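Local coordinates for protein 2-dehydropantoate 2-reductase, putative (Enterococcus faecalis, PDB 2EW2) that probably catalyses the NADPH-dependent reduction of ketopantoate to pantoate, the second step of the route from 3-methyl-2-oxobutanoate to pantothenate, at residues 207-212 and 261-266; 230-235 and 294-299; 188-193 and 243-248; 130-135 and 148-153; 6-11 and 79-84. All blocks are in the same frame, centred on the assembly; numbering follows the deposited sequence. Where two conformers were deposited one is given.

Contact 1 of 5, residues 207-212 and 261-266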
# COMPACT_ATOMS: atom_id res chain seq x y z
N CYS B 207 4.68 6.47 12.52
CA CYS B 207 4.13 6.33 13.87
C CYS B 207 4.86 5.22 14.64
O CYS B 207 5.61 4.43 14.04
CB CYS B 207 2.63 6.04 13.80
SG CYS B 207 2.18 4.43 13.08
N ASN B 208 4.66 5.16 15.95
CA ASN B 208 5.26 4.10 16.74
C ASN B 208 4.33 2.89 16.81
O ASN B 208 3.22 2.93 16.24
CB ASN B 208 5.74 4.58 18.13
CG ASN B 208 4.60 4.97 19.07
OD1 ASN B 208 3.53 4.36 19.10
ND2 ASN B 208 4.85 5.99 19.90
N ILE B 209 4.78 1.85 17.51
CA ILE B 209 4.10 0.55 17.50
C ILE B 209 2.69 0.58 18.12
O ILE B 209 1.72 0.10 17.51
CB ILE B 209 4.98 -0.56 18.14
CG1 ILE B 209 6.24 -0.76 17.28
CG2 ILE B 209 4.20 -1.86 18.28
CD1 ILE B 209 7.31 -1.67 17.90
N ALA B 210 2.59 1.14 19.33
CA ALA B 210 1.30 1.30 20.00
C ALA B 210 0.35 2.22 19.23
O ALA B 210 -0.85 1.96 19.19
CB ALA B 210 1.51 1.83 21.43
N GLU B 211 0.88 3.30 18.65
CA GLU B 211 0.07 4.23 17.85
C GLU B 211 -0.51 3.47 16.68
O GLU B 211 -1.71 3.56 16.42
CB GLU B 211 0.90 5.42 17.34
CG GLU B 211 1.20 6.50 18.40
CD GLU B 211 2.16 7.58 17.90
OE1 GLU B 211 3.00 7.28 17.03
OE2 GLU B 211 2.09 8.74 18.37
N PHE B 212 0.33 2.70 15.99
CA PHE B 212 -0.17 1.83 14.92
C PHE B 212 -1.23 0.84 15.42
O PHE B 212 -2.32 0.72 14.85
CB PHE B 212 0.93 1.08 14.17
CG PHE B 212 0.36 0.17 13.12
CD1 PHE B 212 -0.03 0.68 11.88
CD2 PHE B 212 0.11 -1.16 13.40
CE1 PHE B 212 -0.64 -0.15 10.93
CE2 PHE B 212 -0.50 -1.98 12.45
CZ PHE B 212 -0.87 -1.48 11.24
N HIS B 261 8.15 2.18 21.33
CA HIS B 261 9.28 2.19 20.42
C HIS B 261 8.83 2.23 18.95
O HIS B 261 7.67 1.95 18.65
CB HIS B 261 10.20 0.97 20.64
CG HIS B 261 10.68 0.81 22.05
ND1 HIS B 261 11.26 -0.35 22.51
CD2 HIS B 261 10.67 1.66 23.10
CE1 HIS B 261 11.58 -0.21 23.78
NE2 HIS B 261 11.23 1.00 24.17
N TYR B 262 9.76 2.60 18.08
CA TYR B 262 9.59 2.56 16.63
C TYR B 262 10.37 1.34 16.15
O TYR B 262 11.44 1.05 16.70
CB TYR B 262 10.17 3.82 15.99
CG TYR B 262 9.44 5.09 16.37
CD1 TYR B 262 9.77 5.79 17.54
CD2 TYR B 262 8.41 5.57 15.57
CE1 TYR B 262 9.08 6.97 17.89
CE2 TYR B 262 7.72 6.74 15.91
CZ TYR B 262 8.06 7.43 17.06
OH TYR B 262 7.35 8.57 17.35
N PRO B 263 9.86 0.63 15.12
CA PRO B 263 10.53 -0.60 14.66
C PRO B 263 11.81 -0.27 13.92
O PRO B 263 12.00 0.88 13.52
CB PRO B 263 9.49 -1.23 13.71
CG PRO B 263 8.73 -0.05 13.17
CD PRO B 263 8.66 0.93 14.32
N SER B 264 12.67 -1.27 13.71
CA SER B 264 14.00 -1.02 13.14
C SER B 264 13.99 -0.40 11.75
O SER B 264 14.89 0.38 11.42
CB SER B 264 14.84 -2.31 13.12
OG SER B 264 14.07 -3.38 12.60
N MSE B 265 13.00 -0.74 10.92
CA MSE B 265 12.93 -0.17 9.58
C MSE B 265 12.66 1.34 9.65
O MSE B 265 13.21 2.11 8.86
CB MSE B 265 11.85 -0.86 8.73
CG MSE B 265 11.83 -0.37 7.31
SE MSE B 265 10.64 -1.38 6.16
CE MSE B 265 11.61 -3.24 6.17
N TYR B 266 11.81 1.74 10.59
CA TYR B 266 11.54 3.15 10.85
C TYR B 266 12.84 3.90 11.22
O TYR B 266 13.11 4.97 10.66
CB TYR B 266 10.45 3.31 11.93
CG TYR B 266 10.08 4.75 12.25
CD1 TYR B 266 8.87 5.29 11.79
CD2 TYR B 266 10.93 5.58 13.01
CE1 TYR B 266 8.53 6.62 12.07
CE2 TYR B 266 10.59 6.93 13.28
CZ TYR B 266 9.38 7.43 12.81
OH TYR B 266 9.00 8.73 13.07
O HOH W 1 5.02 8.70 16.44

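Contact 2 of 5, residues 230-235 and 294-299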
# COMPACT_ATOMS: atom_id res chain seq x y z
N ALA B 230 1.89 -16.59 5.16
CA ALA B 230 1.44 -17.98 5.35
C ALA B 230 1.11 -18.72 4.06
O ALA B 230 1.45 -19.90 3.91
CB ALA B 230 0.25 -18.03 6.30
N ALA B 231 0.44 -18.04 3.12
CA ALA B 231 0.09 -18.64 1.84
C ALA B 231 1.32 -19.12 1.05
O ALA B 231 1.30 -20.22 0.49
CB ALA B 231 -0.75 -17.69 0.98
N VAL B 232 2.37 -18.30 1.04
CA VAL B 232 3.62 -18.62 0.36
C VAL B 232 4.47 -19.66 1.15
O VAL B 232 5.00 -20.62 0.56
CB VAL B 232 4.45 -17.32 0.11
CG1 VAL B 232 5.80 -17.64 -0.44
CG2 VAL B 232 3.68 -16.35 -0.80
N ALA B 233 4.57 -19.49 2.48
CA ALA B 233 5.29 -20.46 3.31
C ALA B 233 4.71 -21.87 3.11
O ALA B 233 5.46 -22.85 3.02
CB ALA B 233 5.24 -20.08 4.78
N GLU B 234 3.39 -21.95 3.07
CA GLU B 234 2.69 -23.20 2.84
C GLU B 234 3.20 -23.96 1.60
O GLU B 234 3.32 -25.19 1.64
CB GLU B 234 1.18 -22.93 2.74
CG GLU B 234 0.32 -24.17 2.91
CD GLU B 234 0.09 -24.92 1.60
OE1 GLU B 234 -0.39 -26.08 1.65
OE2 GLU B 234 0.39 -24.34 0.51
N LYS B 235 3.52 -23.23 0.53
CA LYS B 235 4.07 -23.83 -0.69
C LYS B 235 5.43 -24.48 -0.47
O LYS B 235 5.83 -25.34 -1.24
CB LYS B 235 4.19 -22.79 -1.80
CG LYS B 235 2.88 -22.11 -2.18
CD LYS B 235 1.79 -23.12 -2.49
CE LYS B 235 0.57 -22.42 -3.02
NZ LYS B 235 -0.56 -23.34 -3.11
N VAL B 294 1.05 -17.36 -6.32
CA VAL B 294 0.33 -16.95 -5.11
C VAL B 294 0.29 -15.43 -5.08
O VAL B 294 1.34 -14.78 -5.16
CB VAL B 294 1.04 -17.46 -3.82
CG1 VAL B 294 0.36 -16.90 -2.56
CG2 VAL B 294 1.07 -18.98 -3.79
N ALA B 295 -0.90 -14.88 -4.97
CA ALA B 295 -1.07 -13.43 -4.90
C ALA B 295 -0.51 -12.91 -3.58
O ALA B 295 -0.81 -13.45 -2.55
CB ALA B 295 -2.55 -13.07 -5.06
N THR B 296 0.34 -11.89 -3.64
CA THR B 296 0.84 -11.23 -2.43
C THR B 296 0.77 -9.70 -2.62
O THR B 296 1.78 -9.01 -2.53
CB THR B 296 2.30 -11.65 -2.13
OG1 THR B 296 3.13 -11.23 -3.22
CG2 THR B 296 2.43 -13.17 -1.97
N PRO B 297 -0.43 -9.16 -2.89
CA PRO B 297 -0.51 -7.75 -3.25
C PRO B 297 -0.17 -6.75 -2.12
O PRO B 297 0.41 -5.70 -2.40
CB PRO B 297 -1.98 -7.60 -3.67
CG PRO B 297 -2.69 -8.65 -2.85
CD PRO B 297 -1.76 -9.81 -2.91
N PHE B 298 -0.54 -7.04 -0.88
CA PHE B 298 -0.15 -6.12 0.22
C PHE B 298 1.37 -6.07 0.37
O PHE B 298 1.95 -5.00 0.53
CB PHE B 298 -0.83 -6.48 1.54
CG PHE B 298 -2.25 -5.98 1.66
CD1 PHE B 298 -3.14 -6.05 0.58
CD2 PHE B 298 -2.71 -5.45 2.87
CE1 PHE B 298 -4.49 -5.59 0.72
CE2 PHE B 298 -4.05 -4.99 3.02
CZ PHE B 298 -4.92 -5.07 1.94
N CYS B 299 2.02 -7.23 0.28
CA CYS B 299 3.51 -7.25 0.28
C CYS B 299 4.08 -6.45 -0.86
O CYS B 299 5.03 -5.71 -0.66
CB CYS B 299 4.07 -8.69 0.23
SG CYS B 299 3.93 -9.54 1.80

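Contact 3 of 5, residues 188-193 and 243-248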
# COMPACT_ATOMS: atom_id res chain seq x y z
N ILE B 188 12.44 -18.63 11.17
CA ILE B 188 12.80 -17.61 10.20
C ILE B 188 11.57 -17.00 9.49
O ILE B 188 11.48 -15.77 9.30
CB ILE B 188 13.83 -18.17 9.19
CG1 ILE B 188 15.18 -18.36 9.88
CG2 ILE B 188 13.92 -17.30 7.90
CD1 ILE B 188 16.13 -19.26 9.12
N TRP B 189 10.64 -17.86 9.10
CA TRP B 189 9.38 -17.42 8.48
C TRP B 189 8.53 -16.63 9.46
O TRP B 189 7.97 -15.59 9.10
CB TRP B 189 8.58 -18.62 7.98
CG TRP B 189 8.84 -18.99 6.56
CD1 TRP B 189 9.59 -20.05 6.10
CD2 TRP B 189 8.37 -18.29 5.41
NE1 TRP B 189 9.60 -20.06 4.72
CE2 TRP B 189 8.85 -18.99 4.27
CE3 TRP B 189 7.59 -17.13 5.22
CZ2 TRP B 189 8.57 -18.57 2.96
CZ3 TRP B 189 7.31 -16.72 3.90
CH2 TRP B 189 7.80 -17.44 2.79
N ARG B 190 8.41 -17.13 10.69
CA ARG B 190 7.66 -16.44 11.74
C ARG B 190 8.23 -15.06 12.05
O ARG B 190 7.48 -14.09 12.23
CB ARG B 190 7.56 -17.29 13.01
CG ARG B 190 6.82 -16.58 14.13
CD ARG B 190 6.64 -17.50 15.31
NE ARG B 190 6.15 -16.83 16.52
CZ ARG B 190 6.88 -16.02 17.29
NH1 ARG B 190 8.14 -15.71 16.96
NH2 ARG B 190 6.36 -15.50 18.38
N LYS B 191 9.57 -14.97 12.10
CA LYS B 191 10.24 -13.71 12.36
C LYS B 191 10.04 -12.71 11.21
O LYS B 191 9.80 -11.52 11.44
CB LYS B 191 11.73 -13.97 12.59
CG LYS B 191 12.59 -12.74 12.85
CD LYS B 191 13.95 -13.21 13.38
CE LYS B 191 14.97 -12.11 13.43
NZ LYS B 191 15.62 -11.94 12.09
N ALA B 192 10.14 -13.21 9.98
CA ALA B 192 9.97 -12.37 8.79
C ALA B 192 8.53 -11.85 8.73
O ALA B 192 8.30 -10.72 8.35
CB ALA B 192 10.33 -13.14 7.52
N CYS B 193 7.59 -12.70 9.12
CA CYS B 193 6.19 -12.34 9.22
C CYS B 193 5.97 -11.17 10.18
O CYS B 193 5.37 -10.17 9.81
CB CYS B 193 5.35 -13.57 9.61
SG CYS B 193 3.66 -13.33 9.25
N ALA B 243 -2.78 -17.19 13.96
CA ALA B 243 -3.32 -16.68 15.21
C ALA B 243 -2.22 -16.40 16.24
O ALA B 243 -2.21 -15.34 16.88
CB ALA B 243 -4.40 -17.66 15.77
N GLU B 244 -1.25 -17.31 16.37
CA GLU B 244 -0.13 -17.09 17.27
C GLU B 244 0.70 -15.88 16.83
O GLU B 244 1.16 -15.10 17.67
CB GLU B 244 0.77 -18.33 17.37
CG GLU B 244 1.88 -18.24 18.47
CD GLU B 244 3.13 -17.46 18.03
OE1 GLU B 244 3.71 -16.72 18.87
OE2 GLU B 244 3.55 -17.57 16.85
N VAL B 245 0.91 -15.75 15.52
CA VAL B 245 1.68 -14.62 15.00
C VAL B 245 0.95 -13.30 15.29
O VAL B 245 1.57 -12.35 15.74
CB VAL B 245 2.00 -14.75 13.50
CG1 VAL B 245 2.70 -13.48 12.97
CG2 VAL B 245 2.89 -15.99 13.26
N TYR B 246 -0.36 -13.25 15.05
CA TYR B 246 -1.16 -12.06 15.39
C TYR B 246 -1.09 -11.72 16.88
O TYR B 246 -0.96 -10.55 17.25
CB TYR B 246 -2.62 -12.23 14.97
CG TYR B 246 -3.42 -10.95 15.18
CD1 TYR B 246 -3.17 -9.81 14.40
CD2 TYR B 246 -4.44 -10.88 16.15
CE1 TYR B 246 -3.88 -8.63 14.57
CE2 TYR B 246 -5.18 -9.69 16.33
CZ TYR B 246 -4.88 -8.58 15.55
OH TYR B 246 -5.58 -7.41 15.72
N THR B 247 -1.18 -12.74 17.72
CA THR B 247 -1.13 -12.58 19.17
C THR B 247 0.20 -11.98 19.60
O THR B 247 0.24 -11.08 20.45
CB THR B 247 -1.40 -13.92 19.88
OG1 THR B 247 -2.79 -14.23 19.74
CG2 THR B 247 -1.06 -13.83 21.39
N HIS B 248 1.28 -12.46 19.01
CA HIS B 248 2.59 -11.90 19.27
C HIS B 248 2.65 -10.41 18.89
O HIS B 248 3.17 -9.57 19.65
CB HIS B 248 3.66 -12.67 18.49
CG HIS B 248 5.02 -12.09 18.62
ND1 HIS B 248 5.91 -12.49 19.59
CD2 HIS B 248 5.64 -11.10 17.92
CE1 HIS B 248 7.03 -11.79 19.48
NE2 HIS B 248 6.89 -10.94 18.47

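Contact 4 of 5, residues 130-135 and 148-153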
# COMPACT_ATOMS: atom_id res chain seq x y z
N ILE B 130 20.86 -20.63 12.43
CA ILE B 130 20.81 -19.42 13.24
C ILE B 130 22.00 -19.54 14.18
O ILE B 130 22.18 -20.57 14.83
CB ILE B 130 19.48 -19.32 14.02
CG1 ILE B 130 18.29 -19.25 13.06
CG2 ILE B 130 19.46 -18.08 14.94
CD1 ILE B 130 16.96 -19.55 13.73
N THR B 131 22.81 -18.49 14.23
CA THR B 131 23.92 -18.46 15.17
C THR B 131 23.60 -17.53 16.34
O THR B 131 23.19 -16.39 16.15
CB THR B 131 25.27 -18.10 14.50
OG1 THR B 131 26.27 -18.02 15.50
CG2 THR B 131 25.22 -16.76 13.75
N MSE B 132 23.78 -18.05 17.55
CA MSE B 132 23.54 -17.28 18.77
C MSE B 132 24.85 -16.78 19.39
O MSE B 132 24.84 -16.11 20.43
CB MSE B 132 22.75 -18.11 19.80
CG MSE B 132 21.28 -18.41 19.42
SE MSE B 132 21.07 -19.80 18.05
CE MSE B 132 19.14 -20.18 18.30
N TRP B 133 25.98 -17.09 18.74
CA TRP B 133 27.30 -16.62 19.21
C TRP B 133 27.42 -15.11 19.01
O TRP B 133 26.66 -14.52 18.24
CB TRP B 133 28.45 -17.32 18.47
CG TRP B 133 28.63 -18.77 18.82
CD1 TRP B 133 28.05 -19.83 18.21
CD2 TRP B 133 29.44 -19.30 19.88
NE1 TRP B 133 28.44 -21.01 18.82
CE2 TRP B 133 29.30 -20.71 19.85
CE3 TRP B 133 30.27 -18.73 20.85
CZ2 TRP B 133 29.96 -21.56 20.74
CZ3 TRP B 133 30.93 -19.57 21.74
CH2 TRP B 133 30.77 -20.98 21.68
N THR B 134 28.37 -14.49 19.70
CA THR B 134 28.69 -13.08 19.47
C THR B 134 30.13 -12.98 18.98
O THR B 134 30.93 -13.89 19.20
CB THR B 134 28.46 -12.20 20.74
OG1 THR B 134 29.38 -12.59 21.77
CG2 THR B 134 27.02 -12.36 21.26
N ALA B 135 30.46 -11.91 18.27
CA ALA B 135 31.82 -11.65 17.83
C ALA B 135 32.00 -10.15 17.60
O ALA B 135 31.09 -9.49 17.13
CB ALA B 135 32.13 -12.41 16.56
N ASP B 148 29.37 -17.22 25.34
CA ASP B 148 28.96 -18.52 24.87
C ASP B 148 28.06 -18.36 23.64
O ASP B 148 27.86 -17.25 23.14
CB ASP B 148 28.21 -19.28 25.98
CG ASP B 148 26.96 -18.54 26.49
OD1 ASP B 148 26.32 -17.80 25.72
OD2 ASP B 148 26.60 -18.72 27.68
N GLY B 149 27.53 -19.47 23.15
CA GLY B 149 26.55 -19.42 22.07
C GLY B 149 26.23 -20.82 21.59
O GLY B 149 26.62 -21.81 22.22
N GLU B 150 25.51 -20.87 20.47
CA GLU B 150 25.09 -22.11 19.85
C GLU B 150 24.74 -21.81 18.41
O GLU B 150 24.60 -20.65 18.03
CB GLU B 150 23.89 -22.74 20.58
CG GLU B 150 22.64 -21.87 20.64
CD GLU B 150 21.42 -22.62 21.18
OE1 GLU B 150 21.26 -23.84 20.89
OE2 GLU B 150 20.60 -21.99 21.88
N ILE B 151 24.63 -22.87 17.60
CA ILE B 151 24.13 -22.74 16.24
C ILE B 151 23.08 -23.81 16.07
O ILE B 151 23.34 -24.98 16.37
CB ILE B 151 25.27 -22.92 15.19
CG1 ILE B 151 26.38 -21.89 15.40
CG2 ILE B 151 24.72 -22.80 13.72
CD1 ILE B 151 27.51 -21.99 14.40
N GLU B 152 21.89 -23.42 15.63
CA GLU B 152 20.86 -24.36 15.24
C GLU B 152 20.84 -24.40 13.71
O GLU B 152 20.99 -23.35 13.08
CB GLU B 152 19.49 -23.93 15.80
CG GLU B 152 19.42 -23.86 17.34
CD GLU B 152 18.02 -23.52 17.86
OE1 GLU B 152 17.30 -22.73 17.20
OE2 GLU B 152 17.63 -24.09 18.91
N LEU B 153 20.72 -25.59 13.12
CA LEU B 153 20.69 -25.70 11.66
C LEU B 153 19.70 -26.75 11.18
O LEU B 153 19.28 -27.62 11.95
CB LEU B 153 22.09 -25.92 11.07
CG LEU B 153 22.83 -27.23 11.40
CD1 LEU B 153 22.47 -28.36 10.40
CD2 LEU B 153 24.32 -26.98 11.40
O HOH W 2 29.57 -15.37 22.14

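Contact 5 of 5, residues 6-11 and 79-84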
# COMPACT_ATOMS: atom_id res chain seq x y z
N ILE B 6 36.26 -26.30 4.35
CA ILE B 6 35.21 -25.28 4.60
C ILE B 6 35.65 -23.89 4.17
O ILE B 6 36.73 -23.43 4.57
CB ILE B 6 34.80 -25.24 6.11
CG1 ILE B 6 34.49 -26.66 6.61
CG2 ILE B 6 33.60 -24.25 6.36
CD1 ILE B 6 34.31 -26.79 8.13
N ALA B 7 34.82 -23.24 3.36
CA ALA B 7 35.02 -21.85 2.97
C ALA B 7 34.05 -20.99 3.77
O ALA B 7 32.88 -21.37 3.98
CB ALA B 7 34.81 -21.67 1.50
N ILE B 8 34.56 -19.87 4.27
CA ILE B 8 33.76 -18.90 5.01
C ILE B 8 33.51 -17.72 4.09
O ILE B 8 34.42 -16.97 3.79
CB ILE B 8 34.48 -18.39 6.31
CG1 ILE B 8 34.97 -19.55 7.18
CG2 ILE B 8 33.56 -17.45 7.10
CD1 ILE B 8 33.89 -20.38 7.83
N ALA B 9 32.26 -17.57 3.63
CA ALA B 9 31.92 -16.49 2.69
C ALA B 9 31.43 -15.28 3.48
O ALA B 9 30.26 -15.19 3.89
CB ALA B 9 30.86 -16.98 1.67
N GLY B 10 32.36 -14.36 3.72
CA GLY B 10 32.14 -13.19 4.59
C GLY B 10 32.91 -13.42 5.88
O GLY B 10 32.39 -14.03 6.81
N ALA B 11 34.15 -12.92 5.92
CA ALA B 11 35.05 -13.13 7.04
C ALA B 11 35.07 -11.98 8.06
O ALA B 11 36.13 -11.60 8.58
CB ALA B 11 36.46 -13.39 6.51
N ILE B 79 30.04 -21.62 4.36
CA ILE B 79 29.23 -20.96 5.36
C ILE B 79 29.00 -19.52 4.90
O ILE B 79 29.95 -18.76 4.75
CB ILE B 79 29.87 -20.96 6.77
CG1 ILE B 79 30.02 -22.40 7.26
CG2 ILE B 79 28.98 -20.12 7.74
CD1 ILE B 79 31.05 -22.61 8.40
N ALA B 80 27.74 -19.19 4.65
CA ALA B 80 27.36 -17.88 4.12
C ALA B 80 27.05 -16.88 5.24
O ALA B 80 26.11 -17.09 6.01
CB ALA B 80 26.15 -18.03 3.20
N LEU B 81 27.85 -15.81 5.32
CA LEU B 81 27.62 -14.71 6.25
C LEU B 81 27.63 -13.33 5.59
O LEU B 81 27.41 -12.32 6.26
CB LEU B 81 28.64 -14.76 7.39
CG LEU B 81 28.34 -15.87 8.39
CD1 LEU B 81 29.62 -16.47 8.94
CD2 LEU B 81 27.44 -15.33 9.52
N THR B 82 27.87 -13.29 4.28
CA THR B 82 27.83 -12.05 3.48
C THR B 82 26.42 -11.46 3.54
O THR B 82 25.43 -12.19 3.33
CB THR B 82 28.18 -12.38 2.02
OG1 THR B 82 29.46 -13.02 1.97
CG2 THR B 82 28.23 -11.14 1.14
N LYS B 83 26.29 -10.16 3.79
CA LYS B 83 24.94 -9.57 3.84
C LYS B 83 24.20 -9.77 2.53
O LYS B 83 24.81 -9.98 1.47
CB LYS B 83 24.95 -8.11 4.32
CG LYS B 83 25.79 -7.13 3.55
CD LYS B 83 25.82 -5.80 4.35
CE LYS B 83 26.41 -4.65 3.54
NZ LYS B 83 25.52 -4.22 2.43
N ALA B 84 22.87 -9.73 2.61
CA ALA B 84 22.01 -10.13 1.50
C ALA B 84 22.27 -9.35 0.21
O ALA B 84 22.13 -9.89 -0.90
CB ALA B 84 20.54 -10.00 1.90

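Contact 1 of 5, residues 207-212 and 261-266
Asn208 lies against the ring of Tyr262, and this is where the two segments pack most tightly. Asn208 CB sits over the centre of the Tyr262 ring, 3.7 Å from its centroid and only 13° off the ring normal, a CH-pi contact. Tyr262 CD2 in turn stands over the centre of the Tyr266 ring, and Tyr266 gives its hydroxyl to a hydrogen bond with Asp206. Next to Asn208 runs the one direct hydrogen bond of the contact, from Ile209 N to His261 O at 3.1 Å, with the donor meeting the carbonyl almost head-on. Ile209 CG1, placed beside its own backbone N (chi1 -65°), passes over the same carbonyl oxygen and reaches Pro263 CD at 4.2 Å. Cys207 O is buried here without a polar partner. Leu312 of the second subunit packs on Cys207 and Glu211.

The solvent side is looser and bridged by water. One molecule lies between Glu211 OE1 and Tyr262 OH, but both distances are suspiciously short for hydrogen bonds, so the details of this link are doubtful. The same OE1 accepts from Asn208 N at 2.9 Å, a bond of ordinary length. His261 takes part through its main chain, its CB directed away from the other segment.

Asn208 OD1 returns the favour by accepting from Glu211 N at 2.9 Å. These reciprocal bonds make a capping box at the start of helix 209-214, held against the turn that leads into helix 264-271.

Contact 2 of 5, residues 230-235 and 294-299
Val294 has CG1 anti to its backbone N (chi1 174°) and CG2 beside that nitrogen, which sends its two methyls to different neighbours on helix 218-235. CG1 fits between Ala231 and Val232, 3.8 Å from Ala231 CB. Its approach to Val232 CG2 is equally close. CG2 instead lies under the lysine: a bend at chi2 (-53°) folds the Lys235 chain back over the valine, bringing Lys235 CE to 3.6 Å from Val294 CG2, with Lys235 CG a little farther off. The aliphatic part of Lys235 thus covers the hydrophobic methyl, while its charged end has a long salt bridge with Glu234.

Val232 CG2 has a second partner, as it also meets Thr296 CG2 at 3.6 Å, the two side chains crossing at about a right angle. The contact is wholly apolar, methyls against methyls and the aliphatic part of Lys235, and no hydrogen bond joins the two segments.

Thr296 occupies the N-cap position of helix 297-313. Glu228, one turn before Val232, accepts from the first amides of that helix, Phe298 N and Cys299 N. On its other sides Val232 packs against Lys288 of helix 282-292 and Trp189 of helix 184-195, while Pro297 meets Pro297 of the second subunit.

Contact 3 of 5, residues 188-193 and 243-248
Arg190 grips the carboxylate of Glu244 side-on, with two nitrogens serving two oxygens. Its NE donates to Glu244 OE2 at 2.7 Å and its NH2 to Glu244 OE1 at 3.0 Å, both as parts of a salt bridge. The groups are nearly coplanar, with 20° between their planes, and both acceptors lie close to the guanidinium plane. OE1 uses its syn lone pair; OE2 is also met on the syn side, although the donor sits somewhat out of the carboxylate plane. Two bonds of this kind fix the rotation of both groups.

The arginine gets there by being extended from CG to NE, whereas Glu244 bends at chi2 (-81°) to bring its carboxylate to the NE/NH2 edge of the guanidinium. Arg190 NH2 also comes within 3.3 Å of His248 ND1, one turn further along helix 242-252, and the imidazole stands steeply to the guanidinium. The backbone N of Glu244 donates to Asp241.

Beside the ion pair the packing is apolar: Cys193 SG lies 3.8 Å from Val245 CG1, and Arg190 CG brushes Val245 CG2. This is an inter-helix salt bridge with a small apolar contact alongside, where segments 188-193 and 243-248 cross at -47° in the all-helical C-terminal domain of the ketopantoate reductase family.

Contact 4 of 5, residues 130-135 and 148-153
An antiparallel strand pair on the far flank of the mixed sheet of the Rossmann-type domain opens here into a loop, and an indole lies over the backbone where the strands part. Ile130 and Glu152 form a hydrogen-bonded pair: Ile130 N donates to Glu152 O at 2.8 Å, and Glu152 N donates back to Ile130 O. Thr131 and Ile151 follow as a non-hydrogen-bonded pair, and Met132 N to Glu150 O, 2.8 Å and nearly straight at 172°, carries the bonding beyond the strands.

Past this point the side chain of Trp133 takes over. Set beside its backbone N (chi1 -71°), the indole lies flat along the main chain of residues 148-150. Gly149 CA stands over the five-membered ring of Trp133, 3.7 Å from its centroid, in a CH-pi contact. Gly149, with no side chain, lets its backbone lie directly against the indole. Ile151 CG1 meets the indole at its edge, 3.9 Å from Trp133 CD1, while Trp133 NE1 donates to Leu176 O. Beyond the indole a water links the two loop ends, accepting a hydrogen bond from Thr134 N and donating one to Asp148 O.

Strand 151-155 is bonded on its other side to strand 178-180. Helix 13-24 covers Thr131 and Trp133 through Met14, helix 161-173 packs on Ile151 through Phe171, and Val184 of helix 184-195 touches Ile130 and Glu152 on the opposite face.

Contact 5 of 5, residues 6-11 and 79-84
Strands 5-9 and 77-80 run parallel, their touching parts 13° apart, with Ile79 N bonded to Ala7 O at 2.9 Å and Ala9 N to Ile79 O at 2.8 Å. They are neighbouring strands at the heart of a Rossmann-type fold, and Gly10, which follows the first, fits the opening glycine of a GxGxxG motif, consistent with NADP binding.

Ile79 supplies the main apolar contact. Its CD1 reaches two isoleucines of the other strand, Ile6 CG2 and Ile8 CD1, at 3.7 Å each. Ile8 and Ile79 lie side by side on one face of the sheet, where Leu18 and Leu22 of helix 13-24 also pack on Ile79. Ala9 points to the opposite face, towards Met90 and Ile94 of helix 84-94.

Where the strands end, Gly10 comes within 4.6 Å of Thr82, CA to CA. Gly10 has a positive phi (107°), a conformation suited to glycine, and its backbone lies close against that of Thr82. The carbonyl of Ala9 collects the last bonds: Leu81 N donates to Ala9 O at 2.9 Å, Thr82 N adds a weak bond, and Thr82 OG1 gives a second weak one to Ala9 O at 3.0 Å.

From the N terminus, contact 5 comes first, closing a loop of 67 residues between two neighbouring strands of the large sheet. Contact 4 follows in series farther across it, its 12-residue connection holding two strands of the smaller sheet; the centres are 15 Å apart. The chain then enters the helical domain, where contacts 3, 1 and 2 open in that order and close in the same order. Their loops cross rather than nest, tying helices 184-195, 209-214 and 218-235 to later parts of the domain. Contacts 2 and 3 touch through Trp189, whereas contacts 1 and 2 both reach the second subunit. Contact 3 approaches contact 4 to about 4 Å between nearest atoms, near where the domains meet.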